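STU0660 (Streptococcus thermophilus, PDB 3ZTH) probably binds DNA in CRISPR-mediated bacterial immunity as one of the large Csn2 proteins, and carries magnesium ions. Local coordinates at residues 1-5 with 14-18; 35-39 with 77-81; 188-193 with 228-234. One frame throughout, in Å; residues are numbered along the deposited sequence.

The three contacts show how a P-loop NTPase-like alpha/beta core is held together by different means. Contact 1 pairs the strands of the N-terminal hairpin, contact 2 sets a helix against strand 76-80 of the mixed sheet, and contact 3 joins another helix to segment 228-234, a turn that leads into strand 232-237 of the same sheet. Contacts 1 and 2 have centres about 15 Å apart and touch where Val5 CG1 lies 3.5 Å from Ile37 CG2. Contacts 1 and 3, about 20 Å between centres, meet through Gly18 O and Thr233 CG2 at 3.6 Å. Contacts 2 and 3 do not touch, though they share the sheet. All three lie away from the magnesium site at Gln26 and Asp240.

Contact 1. Residues 1-5 with 14-18; sequences MKFFV and ELNIG
Lys2 reaches across to Glu14 and Asn16 on one face of an antiparallel beta hairpin whose strands, 2-5 and 13-16, belong to a small three-stranded sheet. Its CB passes 3.7 Å from Leu15 O, and CG comes within 3.5 Å of Asn16 OD1. CD and CE then run on toward the Glu14 carboxylate, and a final bend (chi4 -63°) turns NZ between the two side chains. There it makes a salt bridge to Glu14 OE2 at 3.1 Å, using the anti lone pair of that oxygen, and a weak bond to Asn16 OD1 at 3.3 Å. The amide of Asn16 has a firmer hold at its other end, where ND2 donates to the carbonyl of Arg252. On the same face Phe4 lies alongside Glu14, both pointing the same way, with Phe4 CE1 3.2 Å from Glu14 CG and the ring and carboxylate planes 54° apart. Backbone pairing links the strands: Phe3 and Leu15 form a hydrogen-bonded pair, with two non-hydrogen-bonded pairs flanking it, and Met1, a selenomethionine, continues the bonding with Ile17. On the side of Phe3 and Leu15 the contacts between the segments are apolar. Ile17, its CG1 anti to the carbonyl carbon (chi1 -50°), crosses Phe3 at about a right angle and lays CG1 over the ring in a CH-pi contact, 3.6 Å from the Phe3 centroid. Helix 28-43 adjoins this hairpin, Thr34 touching Leu15. Beside it, Val5 CG2 packs against Leu15 CD2 at 4.0 Å.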
HETATM    1  N   MSE A   1       7.504  -3.717 -44.659  1.00 52.93           N
HETATM    2  CA  MSE A   1       8.854  -3.901 -44.067  1.00 50.84           C
HETATM    3  C   MSE A   1       9.024  -5.301 -43.499  1.00 47.09           C
HETATM    4  O   MSE A   1       8.234  -6.200 -43.782  1.00 45.28           O
HETATM    5  CB  MSE A   1       9.087  -2.881 -42.963  1.00 56.73           C
HETATM    6  CG  MSE A   1       8.226  -3.088 -41.742  1.00 64.22           C
HETATM    7 SE   MSE A   1       8.700  -1.821 -40.369  1.00 81.56          SE
HETATM    8  CE  MSE A   1      10.371  -2.617 -39.791  1.00 71.73           C
ATOM      9  N   LYS A   2      10.061  -5.481 -42.693  1.00 43.37           N
ATOM     10  CA  LYS A   2      10.331  -6.781 -42.101  1.00 41.76           C
ATOM     11  C   LYS A   2      10.710  -6.713 -40.628  1.00 39.50           C
ATOM     12  O   LYS A   2      11.340  -5.755 -40.183  1.00 37.74           O
ATOM     13  CB  LYS A   2      11.453  -7.486 -42.866  1.00 41.97           C
ATOM     14  CG  LYS A   2      11.050  -7.994 -44.233  1.00 43.80           C
ATOM     15  CD  LYS A   2      12.239  -8.626 -44.938  1.00 46.81           C
ATOM     16  CE  LYS A   2      11.863  -9.129 -46.320  1.00 47.57           C
ATOM     17  NZ  LYS A   2      10.849 -10.209 -46.238  1.00 50.52           N
ATOM     18  N   PHE A   3      10.287  -7.728 -39.879  1.00 35.52           N
ATOM     19  CA  PHE A   3      10.620  -7.842 -38.471  1.00 34.11           C
ATOM     20  C   PHE A   3      11.440  -9.120 -38.384  1.00 34.23           C
ATOM     21  O   PHE A   3      11.028 -10.163 -38.899  1.00 34.28           O
ATOM     22  CB  PHE A   3       9.381  -8.027 -37.576  1.00 32.69           C
ATOM     23  CG  PHE A   3       8.561  -6.775 -37.356  1.00 31.41           C
ATOM     24  CD1 PHE A   3       9.059  -5.515 -37.670  1.00 29.68           C
ATOM     25  CD2 PHE A   3       7.279  -6.868 -36.812  1.00 28.64           C
ATOM     26  CE1 PHE A   3       8.291  -4.367 -37.443  1.00 28.79           C
ATOM     27  CE2 PHE A   3       6.509  -5.731 -36.584  1.00 28.46           C
ATOM     28  CZ  PHE A   3       7.016  -4.475 -36.900  1.00 28.45           C
ATOM     29  N   PHE A   4      12.610  -9.042 -37.767  1.00 32.71           N
ATOM     30  CA  PHE A   4      13.422 -10.234 -37.582  1.00 32.73           C
ATOM     31  C   PHE A   4      13.404 -10.434 -36.073  1.00 33.68           C
ATOM     32  O   PHE A   4      14.182  -9.832 -35.337  1.00 35.06           O
ATOM     33  CB  PHE A   4      14.827 -10.012 -38.140  1.00 31.47           C
ATOM     34  CG  PHE A   4      14.897 -10.156 -39.635  1.00 31.30           C
ATOM     35  CD1 PHE A   4      14.871 -11.419 -40.225  1.00 29.90           C
ATOM     36  CD2 PHE A   4      14.934  -9.032 -40.460  1.00 30.45           C
ATOM     37  CE1 PHE A   4      14.881 -11.563 -41.613  1.00 31.59           C
ATOM     38  CE2 PHE A   4      14.942  -9.167 -41.851  1.00 30.85           C
ATOM     39  CZ  PHE A   4      14.914 -10.433 -42.429  1.00 29.26           C
ATOM     40  N   VAL A   5      12.466 -11.263 -35.627  1.00 33.67           N
ATOM     41  CA  VAL A   5      12.259 -11.517 -34.209  1.00 32.23           C
ATOM     42  C   VAL A   5      13.239 -12.492 -33.607  1.00 32.88           C
ATOM     43  O   VAL A   5      13.455 -13.592 -34.127  1.00 32.47           O
ATOM     44  CB  VAL A   5      10.824 -12.037 -33.951  1.00 31.57           C
ATOM     45  CG1 VAL A   5      10.560 -12.137 -32.452  1.00 28.21           C
ATOM     46  CG2 VAL A   5       9.819 -11.110 -34.615  1.00 29.68           C
ATOM     47  N   GLU A  14      11.573 -14.532 -39.322  1.00 34.02           N
ATOM     48  CA  GLU A  14      11.347 -13.489 -40.322  1.00 34.62           C
ATOM     49  C   GLU A  14       9.861 -13.253 -40.553  1.00 32.94           C
ATOM     50  O   GLU A  14       9.094 -14.190 -40.736  1.00 32.66           O
ATOM     51  CB  GLU A  14      12.008 -13.863 -41.656  1.00 36.60           C
ATOM     52  CG  GLU A  14      12.045 -12.722 -42.667  1.00 40.90           C
ATOM     53  CD  GLU A  14      12.814 -13.081 -43.919  1.00 45.24           C
ATOM     54  OE1 GLU A  14      13.794 -13.848 -43.798  1.00 48.68           O
ATOM     55  OE2 GLU A  14      12.454 -12.592 -45.018  1.00 46.54           O
ATOM     56  N   LEU A  15       9.470 -11.989 -40.548  1.00 31.95           N
ATOM     57  CA  LEU A  15       8.084 -11.602 -40.747  1.00 31.02           C
ATOM     58  C   LEU A  15       7.989 -10.460 -41.763  1.00 30.49           C
ATOM     59  O   LEU A  15       8.586  -9.395 -41.585  1.00 31.36           O
ATOM     60  CB  LEU A  15       7.500 -11.141 -39.415  1.00 30.73           C
ATOM     61  CG  LEU A  15       6.572 -12.011 -38.560  1.00 32.64           C
ATOM     62  CD1 LEU A  15       6.850 -13.489 -38.726  1.00 31.70           C
ATOM     63  CD2 LEU A  15       6.750 -11.571 -37.109  1.00 31.89           C
ATOM     64  N   ASN A  16       7.248 -10.677 -42.834  1.00 27.37           N
ATOM     65  CA  ASN A  16       7.089  -9.630 -43.819  1.00 28.62           C
ATOM     66  C   ASN A  16       5.832  -8.865 -43.373  1.00 29.83           C
ATOM     67  O   ASN A  16       4.717  -9.371 -43.471  1.00 29.19           O
ATOM     68  CB  ASN A  16       6.926 -10.265 -45.194  1.00 29.27           C
ATOM     69  CG  ASN A  16       7.288  -9.327 -46.323  1.00 28.83           C
ATOM     70  OD1 ASN A  16       8.110  -8.429 -46.165  1.00 31.58           O
ATOM     71  ND2 ASN A  16       6.693  -9.553 -47.483  1.00 30.68           N
ATOM     72  N   ILE A  17       6.036  -7.655 -42.858  1.00 30.90           N
ATOM     73  CA  ILE A  17       4.959  -6.804 -42.337  1.00 32.33           C
ATOM     74  C   ILE A  17       4.360  -5.801 -43.333  1.00 32.77           C
ATOM     75  O   ILE A  17       5.085  -5.102 -44.044  1.00 32.21           O
ATOM     76  CB  ILE A  17       5.455  -5.995 -41.109  1.00 33.90           C
ATOM     77  CG1 ILE A  17       6.145  -6.922 -40.099  1.00 33.05           C
ATOM     78  CG2 ILE A  17       4.294  -5.249 -40.474  1.00 36.72           C
ATOM     79  CD1 ILE A  17       5.270  -8.037 -39.557  1.00 32.00           C
ATOM     80  N   GLY A  18       3.030  -5.723 -43.356  1.00 32.74           N
ATOM     81  CA  GLY A  18       2.335  -4.804 -44.248  1.00 32.38           C
ATOM     82  C   GLY A  18       1.087  -4.252 -43.575  1.00 33.15           C
ATOM     83  O   GLY A  18       0.738  -4.696 -42.481  1.00 34.28           O
TER

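Contact 2. Residues 35-39 with 77-81; sequences WQILS and YIDIS
Trp35 brings the pyrrole corner and adjoining benzene carbon of its indole against Asp79 and Ser81, where helix 28-43 packs on strand 76-80, an outermost strand, within this chain, of the mixed sheet in this P-loop NTPase-like alpha/beta fold. With CG anti to the backbone N (chi1 170°), the indole swings off the helix so that NE1 meets the strand. It donates to Asp79 OD2 at 2.8 Å, a moderately bent bond of 142° at the hydrogen, with the oxygen tilted 23° out of the indole plane and accepting on its syn lone pair. The anti lone pair of that oxygen is taken by a neighbour on the strand: Tyr77 OH donates to Asp79 OD2 at 2.7 Å. Asp79 OD1 lies in the plane of the indole at its edge, 3.5 Å from Trp35 CZ2, and receives Ser81 OG at 2.9 Å. Three donors thus share one carboxylate and fix its rotation, which would be consistent with a charged aspartate. Tyr77 also packs on the helix itself. Its phenol end rests on the backbone and CB of Ser39, with Tyr77 CE2 3.6 Å from Ser39 CA, while Leu38 O sits over one face of the ring. Beyond the two segments, Lys204 of the next strand lies against the indole in a cation-pi contact and hydrogen-bonds to Ser81 OG; Trp174 of the second subunit packs on Gln36 and Ile37 of the helix. Ser81 OG itself approaches the indole, 3.4 Å from Trp35 CZ2.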
ATOM      1  N   TRP A  35       4.026 -14.198 -31.005  1.00 27.94           N
ATOM      2  CA  TRP A  35       3.043 -13.277 -30.425  1.00 28.71           C
ATOM      3  C   TRP A  35       3.511 -12.757 -29.059  1.00 29.00           C
ATOM      4  O   TRP A  35       3.381 -11.571 -28.758  1.00 30.40           O
ATOM      5  CB  TRP A  35       1.676 -13.958 -30.239  1.00 25.83           C
ATOM      6  CG  TRP A  35       0.743 -13.099 -29.441  1.00 28.70           C
ATOM      7  CD1 TRP A  35       0.111 -11.968 -29.870  1.00 29.65           C
ATOM      8  CD2 TRP A  35       0.467 -13.197 -28.035  1.00 28.81           C
ATOM      9  NE1 TRP A  35      -0.527 -11.349 -28.823  1.00 27.41           N
ATOM     10  CE2 TRP A  35      -0.327 -12.078 -27.685  1.00 27.88           C
ATOM     11  CE3 TRP A  35       0.821 -14.115 -27.036  1.00 29.38           C
ATOM     12  CZ2 TRP A  35      -0.776 -11.851 -26.377  1.00 29.15           C
ATOM     13  CZ3 TRP A  35       0.376 -13.892 -25.730  1.00 30.82           C
ATOM     14  CH2 TRP A  35      -0.415 -12.765 -25.414  1.00 31.62           C
ATOM     15  N   GLN A  36       4.047 -13.648 -28.233  1.00 29.36           N
ATOM     16  CA  GLN A  36       4.502 -13.273 -26.895  1.00 30.84           C
ATOM     17  C   GLN A  36       5.606 -12.220 -26.936  1.00 29.51           C
ATOM     18  O   GLN A  36       5.612 -11.283 -26.146  1.00 28.72           O
ATOM     19  CB  GLN A  36       4.992 -14.520 -26.145  1.00 32.95           C
ATOM     20  CG  GLN A  36       5.333 -14.301 -24.670  1.00 35.23           C
ATOM     21  CD  GLN A  36       4.121 -13.920 -23.829  1.00 38.18           C
ATOM     22  OE1 GLN A  36       3.828 -12.733 -23.644  1.00 39.63           O
ATOM     23  NE2 GLN A  36       3.400 -14.929 -23.328  1.00 34.43           N
ATOM     24  N   ILE A  37       6.546 -12.390 -27.853  1.00 29.41           N
ATOM     25  CA  ILE A  37       7.644 -11.447 -27.994  1.00 30.22           C
ATOM     26  C   ILE A  37       7.110 -10.113 -28.505  1.00 31.15           C
ATOM     27  O   ILE A  37       7.436  -9.054 -27.970  1.00 33.38           O
ATOM     28  CB  ILE A  37       8.689 -11.951 -29.004  1.00 30.83           C
ATOM     29  CG1 ILE A  37       9.387 -13.203 -28.474  1.00 31.82           C
ATOM     30  CG2 ILE A  37       9.690 -10.855 -29.279  1.00 29.89           C
ATOM     31  CD1 ILE A  37      10.318 -12.933 -27.284  1.00 33.77           C
ATOM     32  N   LEU A  38       6.300 -10.169 -29.557  1.00 30.29           N
ATOM     33  CA  LEU A  38       5.725  -8.966 -30.139  1.00 31.34           C
ATOM     34  C   LEU A  38       5.017  -8.093 -29.106  1.00 31.40           C
ATOM     35  O   LEU A  38       5.271  -6.890 -29.000  1.00 29.06           O
ATOM     36  CB  LEU A  38       4.744  -9.346 -31.245  1.00 31.60           C
ATOM     37  CG  LEU A  38       5.361  -9.644 -32.606  1.00 31.39           C
ATOM     38  CD1 LEU A  38       4.328 -10.260 -33.521  1.00 29.76           C
ATOM     39  CD2 LEU A  38       5.891  -8.357 -33.194  1.00 31.19           C
ATOM     40  N   SER A  39       4.134  -8.704 -28.332  1.00 32.74           N
ATOM     41  CA  SER A  39       3.394  -7.952 -27.337  1.00 33.90           C
ATOM     42  C   SER A  39       4.294  -7.419 -26.226  1.00 34.10           C
ATOM     43  O   SER A  39       4.078  -6.318 -25.728  1.00 34.07           O
ATOM     44  CB  SER A  39       2.277  -8.818 -26.751  1.00 31.99           C
ATOM     45  OG  SER A  39       2.809  -9.905 -26.028  1.00 34.14           O
ATOM     46  N   TYR A  77       1.129   0.525 -29.627  1.00 35.85           N
ATOM     47  CA  TYR A  77       0.705  -0.870 -29.657  1.00 33.53           C
ATOM     48  C   TYR A  77      -0.580  -1.226 -28.909  1.00 32.48           C
ATOM     49  O   TYR A  77      -0.745  -0.881 -27.742  1.00 33.82           O
ATOM     50  CB  TYR A  77       1.843  -1.724 -29.102  1.00 33.21           C
ATOM     51  CG  TYR A  77       1.629  -3.210 -29.203  1.00 32.59           C
ATOM     52  CD1 TYR A  77       1.853  -3.882 -30.402  1.00 32.45           C
ATOM     53  CD2 TYR A  77       1.210  -3.951 -28.097  1.00 31.87           C
ATOM     54  CE1 TYR A  77       1.669  -5.256 -30.502  1.00 33.34           C
ATOM     55  CE2 TYR A  77       1.018  -5.327 -28.185  1.00 32.79           C
ATOM     56  CZ  TYR A  77       1.250  -5.973 -29.392  1.00 33.51           C
ATOM     57  OH  TYR A  77       1.061  -7.334 -29.495  1.00 34.82           O
ATOM     58  N   ILE A  78      -1.486  -1.924 -29.579  1.00 29.36           N
ATOM     59  CA  ILE A  78      -2.712  -2.358 -28.927  1.00 30.66           C
ATOM     60  C   ILE A  78      -2.905  -3.846 -29.151  1.00 31.23           C
ATOM     61  O   ILE A  78      -3.090  -4.292 -30.284  1.00 31.94           O
ATOM     62  CB  ILE A  78      -3.960  -1.670 -29.461  1.00 28.30           C
ATOM     63  CG1 ILE A  78      -3.938  -0.185 -29.116  1.00 28.86           C
ATOM     64  CG2 ILE A  78      -5.190  -2.351 -28.870  1.00 28.76           C
ATOM     65  CD1 ILE A  78      -5.219   0.559 -29.515  1.00 26.99           C
ATOM     66  N   ASP A  79      -2.875  -4.609 -28.067  1.00 32.67           N
ATOM     67  CA  ASP A  79      -3.041  -6.048 -28.165  1.00 32.60           C
ATOM     68  C   ASP A  79      -4.459  -6.487 -27.857  1.00 30.38           C
ATOM     69  O   ASP A  79      -4.987  -6.202 -26.792  1.00 30.54           O
ATOM     70  CB  ASP A  79      -2.090  -6.764 -27.210  1.00 36.62           C
ATOM     71  CG  ASP A  79      -1.953  -8.238 -27.540  1.00 39.38           C
ATOM     72  OD1 ASP A  79      -2.779  -9.032 -27.046  1.00 42.91           O
ATOM     73  OD2 ASP A  79      -1.034  -8.597 -28.309  1.00 39.33           O
ATOM     74  N   ILE A  80      -5.076  -7.180 -28.804  1.00 29.76           N
ATOM     75  CA  ILE A  80      -6.419  -7.689 -28.613  1.00 29.11           C
ATOM     76  C   ILE A  80      -6.420  -9.203 -28.796  1.00 29.53           C
ATOM     77  O   ILE A  80      -6.492  -9.711 -29.912  1.00 29.34           O
ATOM     78  CB  ILE A  80      -7.408  -7.027 -29.585  1.00 28.98           C
ATOM     79  CG1 ILE A  80      -7.606  -5.563 -29.179  1.00 32.81           C
ATOM     80  CG2 ILE A  80      -8.741  -7.746 -29.556  1.00 26.22           C
ATOM     81  CD1 ILE A  80      -8.604  -4.820 -30.042  1.00 36.62           C
ATOM     82  N   SER A  81      -6.315  -9.917 -27.681  1.00 30.57           N
ATOM     83  CA  SER A  81      -6.304 -11.373 -27.697  1.00 31.75           C
ATOM     84  C   SER A  81      -7.548 -11.936 -27.041  1.00 31.99           C
ATOM     85  O   SER A  81      -7.668 -13.143 -26.869  1.00 35.31           O
ATOM     86  CB  SER A  81      -5.050 -11.905 -27.000  1.00 30.36           C
ATOM     87  OG  SER A  81      -3.899 -11.646 -27.794  1.00 34.38           O
TER

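Contact 3. Residues 188-193 with 228-234; sequences LDHLLS and KYPNLTF
The Tyr229 ring has Leu192 on one face, Lys228 on the opposite face and Asp189 at its edge. Leu192 CB sits almost on the ring normal in a CH-pi contact, 3.5 Å from the Tyr229 centroid, while Lys228 CG lies 3.7 Å above the other side of the Tyr229 plane, offset toward the rim. The carboxylate of Asp189 stands nearly perpendicular to the ring, their planes 85° apart. This sandwich lies at the return of a beta-alpha-beta crossover: strand 199-204, helix 212-228, then the parallel strand 232-237, entered through a type I turn from Tyr229 to Leu232. The partner segment is the C-terminal end of helix 177-192. Tyr229 OH donates to Asp189 OD1 at 2.6 Å, arriving nearly head-on to the C-O bond. The same oxygen offers its syn lone pair to Lys228, whose fully extended chain carries NZ to 3.1 Å from Asp189 OD1 in a salt bridge. A water bridges the pair, donating to Asp189 OD2 and accepting from Lys228 NZ, so both carboxylate oxygens are engaged and the charge is probably well compensated. Inward from this polar group the contact becomes aliphatic. Leu192, with CG anti to its carbonyl carbon (chi1 -68°), crosses Leu232 at about a right angle and sets CD1 3.6 Å from Leu232 CD2. Leu225 of helix 212-228 touches both Asp189 and Leu232, and Asn231 ND2 hydrogen-bonds to Glu197 O. One turn earlier along helix 177-192, Leu188 CD2 reaches Phe234 CZ at 4.2 Å.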
ATOM      1  N   LEU A 188     -11.455   3.651 -32.927  1.00 36.74           N
ATOM      2  CA  LEU A 188     -10.110   3.741 -33.473  1.00 35.52           C
ATOM      3  C   LEU A 188     -10.116   4.697 -34.666  1.00 36.27           C
ATOM      4  O   LEU A 188      -9.176   5.470 -34.857  1.00 35.96           O
ATOM      5  CB  LEU A 188      -9.626   2.355 -33.907  1.00 33.09           C
ATOM      6  CG  LEU A 188      -8.257   2.287 -34.594  1.00 32.25           C
ATOM      7  CD1 LEU A 188      -7.152   2.679 -33.625  1.00 29.87           C
ATOM      8  CD2 LEU A 188      -8.036   0.885 -35.122  1.00 28.38           C
ATOM      9  N   ASP A 189     -11.186   4.650 -35.458  1.00 36.74           N
ATOM     10  CA  ASP A 189     -11.304   5.512 -36.632  1.00 38.65           C
ATOM     11  C   ASP A 189     -11.241   6.985 -36.226  1.00 39.86           C
ATOM     12  O   ASP A 189     -10.382   7.734 -36.686  1.00 39.28           O
ATOM     13  CB  ASP A 189     -12.627   5.239 -37.359  1.00 40.02           C
ATOM     14  CG  ASP A 189     -12.680   5.869 -38.755  1.00 40.26           C
ATOM     15  OD1 ASP A 189     -11.885   6.789 -39.037  1.00 40.11           O
ATOM     16  OD2 ASP A 189     -13.526   5.446 -39.572  1.00 39.31           O
ATOM     17  N   HIS A 190     -12.158   7.384 -35.351  1.00 42.58           N
ATOM     18  CA  HIS A 190     -12.245   8.756 -34.877  1.00 44.48           C
ATOM     19  C   HIS A 190     -10.952   9.224 -34.239  1.00 45.52           C
ATOM     20  O   HIS A 190     -10.610  10.401 -34.333  1.00 48.07           O
ATOM     21  CB  HIS A 190     -13.410   8.901 -33.888  1.00 47.00           C
ATOM     22  CG  HIS A 190     -14.745   8.549 -34.472  1.00 52.14           C
ATOM     23  ND1 HIS A 190     -15.905   8.535 -33.728  1.00 54.01           N
ATOM     24  CD2 HIS A 190     -15.099   8.167 -35.724  1.00 53.88           C
ATOM     25  CE1 HIS A 190     -16.914   8.155 -34.494  1.00 54.62           C
ATOM     26  NE2 HIS A 190     -16.452   7.925 -35.709  1.00 54.39           N
ATOM     27  N   LEU A 191     -10.225   8.323 -33.587  1.00 45.33           N
ATOM     28  CA  LEU A 191      -8.965   8.723 -32.981  1.00 44.86           C
ATOM     29  C   LEU A 191      -7.908   8.969 -34.062  1.00 45.56           C
ATOM     30  O   LEU A 191      -7.282  10.023 -34.092  1.00 45.41           O
ATOM     31  CB  LEU A 191      -8.449   7.659 -32.011  1.00 45.51           C
ATOM     32  CG  LEU A 191      -7.107   8.068 -31.380  1.00 46.94           C
ATOM     33  CD1 LEU A 191      -7.358   9.192 -30.389  1.00 48.75           C
ATOM     34  CD2 LEU A 191      -6.446   6.905 -30.676  1.00 45.67           C
ATOM     35  N   LEU A 192      -7.720   7.999 -34.954  1.00 46.39           N
ATOM     36  CA  LEU A 192      -6.725   8.121 -36.015  1.00 46.72           C
ATOM     37  C   LEU A 192      -6.916   9.340 -36.897  1.00 47.74           C
ATOM     38  O   LEU A 192      -5.960   9.821 -37.499  1.00 46.82           O
ATOM     39  CB  LEU A 192      -6.719   6.869 -36.899  1.00 45.70           C
ATOM     40  CG  LEU A 192      -6.222   5.577 -36.250  1.00 47.60           C
ATOM     41  CD1 LEU A 192      -6.293   4.430 -37.239  1.00 48.40           C
ATOM     42  CD2 LEU A 192      -4.793   5.770 -35.779  1.00 48.49           C
ATOM     43  N   SER A 193      -8.145   9.841 -36.970  1.00 49.95           N
ATOM     44  CA  SER A 193      -8.442  10.999 -37.810  1.00 52.51           C
ATOM     45  C   SER A 193      -7.827  12.262 -37.242  1.00 54.60           C
ATOM     46  O   SER A 193      -7.905  13.331 -37.847  1.00 55.93           O
ATOM     47  CB  SER A 193      -9.957  11.193 -37.945  1.00 52.08           C
ATOM     48  OG  SER A 193     -10.541  11.567 -36.710  1.00 51.56           O
ATOM     49  N   LYS A 228      -7.166   4.191 -45.430  1.00 42.37           N
ATOM     50  CA  LYS A 228      -7.474   5.558 -45.040  1.00 41.30           C
ATOM     51  C   LYS A 228      -6.390   6.169 -44.174  1.00 42.28           C
ATOM     52  O   LYS A 228      -6.135   7.371 -44.245  1.00 44.31           O
ATOM     53  CB  LYS A 228      -8.806   5.585 -44.298  1.00 39.27           C
ATOM     54  CG  LYS A 228      -9.171   6.913 -43.707  1.00 36.02           C
ATOM     55  CD  LYS A 228     -10.556   6.846 -43.095  1.00 35.77           C
ATOM     56  CE  LYS A 228     -10.973   8.183 -42.501  1.00 36.77           C
ATOM     57  NZ  LYS A 228     -12.292   8.070 -41.809  1.00 39.05           N
ATOM     58  N   TYR A 229      -5.750   5.337 -43.360  1.00 42.05           N
ATOM     59  CA  TYR A 229      -4.699   5.795 -42.468  1.00 41.96           C
ATOM     60  C   TYR A 229      -3.394   5.070 -42.750  1.00 42.87           C
ATOM     61  O   TYR A 229      -3.166   3.965 -42.269  1.00 45.22           O
ATOM     62  CB  TYR A 229      -5.108   5.565 -41.018  1.00 41.14           C
ATOM     63  CG  TYR A 229      -6.355   6.311 -40.614  1.00 42.24           C
ATOM     64  CD1 TYR A 229      -6.344   7.698 -40.448  1.00 42.32           C
ATOM     65  CD2 TYR A 229      -7.555   5.632 -40.409  1.00 41.06           C
ATOM     66  CE1 TYR A 229      -7.498   8.390 -40.086  1.00 41.32           C
ATOM     67  CE2 TYR A 229      -8.716   6.311 -40.049  1.00 42.05           C
ATOM     68  CZ  TYR A 229      -8.681   7.687 -39.889  1.00 42.81           C
ATOM     69  OH  TYR A 229      -9.831   8.349 -39.530  1.00 42.62           O
ATOM     70  N   PRO A 230      -2.514   5.694 -43.533  1.00 42.76           N
ATOM     71  CA  PRO A 230      -1.219   5.101 -43.881  1.00 41.59           C
ATOM     72  C   PRO A 230      -0.455   4.646 -42.645  1.00 39.57           C
ATOM     73  O   PRO A 230       0.330   3.701 -42.690  1.00 39.74           O
ATOM     74  CB  PRO A 230      -0.499   6.247 -44.591  1.00 42.55           C
ATOM     75  CG  PRO A 230      -1.627   7.012 -45.220  1.00 43.62           C
ATOM     76  CD  PRO A 230      -2.663   7.035 -44.126  1.00 42.34           C
ATOM     77  N   ASN A 231      -0.708   5.331 -41.539  1.00 36.94           N
ATOM     78  CA  ASN A 231      -0.026   5.063 -40.284  1.00 36.61           C
ATOM     79  C   ASN A 231      -0.555   3.874 -39.485  1.00 35.48           C
ATOM     80  O   ASN A 231      -0.087   3.615 -38.378  1.00 33.67           O
ATOM     81  CB  ASN A 231      -0.064   6.333 -39.423  1.00 36.23           C
ATOM     82  CG  ASN A 231      -1.480   6.869 -39.232  1.00 39.26           C
ATOM     83  OD1 ASN A 231      -2.283   6.878 -40.167  1.00 42.06           O
ATOM     84  ND2 ASN A 231      -1.784   7.333 -38.022  1.00 39.21           N
ATOM     85  N   LEU A 232      -1.510   3.144 -40.049  1.00 34.72           N
ATOM     86  CA  LEU A 232      -2.099   2.008 -39.347  1.00 34.75           C
ATOM     87  C   LEU A 232      -1.619   0.649 -39.834  1.00 33.94           C
ATOM     88  O   LEU A 232      -1.555   0.399 -41.034  1.00 33.16           O
ATOM     89  CB  LEU A 232      -3.622   2.068 -39.459  1.00 35.00           C
ATOM     90  CG  LEU A 232      -4.427   0.963 -38.777  1.00 34.41           C
ATOM     91  CD1 LEU A 232      -4.057   0.897 -37.300  1.00 33.75           C
ATOM     92  CD2 LEU A 232      -5.918   1.245 -38.953  1.00 34.09           C
ATOM     93  N   THR A 233      -1.294  -0.229 -38.892  1.00 33.20           N
ATOM     94  CA  THR A 233      -0.839  -1.575 -39.222  1.00 33.39           C
ATOM     95  C   THR A 233      -1.543  -2.635 -38.376  1.00 32.93           C
ATOM     96  O   THR A 233      -1.653  -2.515 -37.152  1.00 30.48           O
ATOM     97  CB  THR A 233       0.683  -1.735 -39.024  1.00 33.28           C
ATOM     98  OG1 THR A 233       1.376  -0.893 -39.951  1.00 35.86           O
ATOM     99  CG2 THR A 233       1.101  -3.175 -39.263  1.00 34.53           C
ATOM    100  N   PHE A 234      -2.018  -3.672 -39.056  1.00 32.62           N
ATOM    101  CA  PHE A 234      -2.705  -4.784 -38.414  1.00 32.35           C
ATOM    102  C   PHE A 234      -1.906  -6.092 -38.558  1.00 31.15           C
ATOM    103  O   PHE A 234      -1.358  -6.382 -39.623  1.00 29.86           O
ATOM    104  CB  PHE A 234      -4.081  -4.979 -39.062  1.00 31.48           C
ATOM    105  CG  PHE A 234      -5.159  -4.090 -38.509  1.00 31.24           C
ATOM    106  CD1 PHE A 234      -5.792  -4.404 -37.315  1.00 32.18           C
ATOM    107  CD2 PHE A 234      -5.582  -2.962 -39.211  1.00 30.21           C
ATOM    108  CE1 PHE A 234      -6.840  -3.607 -36.830  1.00 31.83           C
ATOM    109  CE2 PHE A 234      -6.622  -2.162 -38.736  1.00 27.50           C
ATOM    110  CZ  PHE A 234      -7.249  -2.485 -37.549  1.00 30.00           C
TER
HETATM  111  O   HOH W   1     -14.434   6.001 -42.417  1.00 44.34           O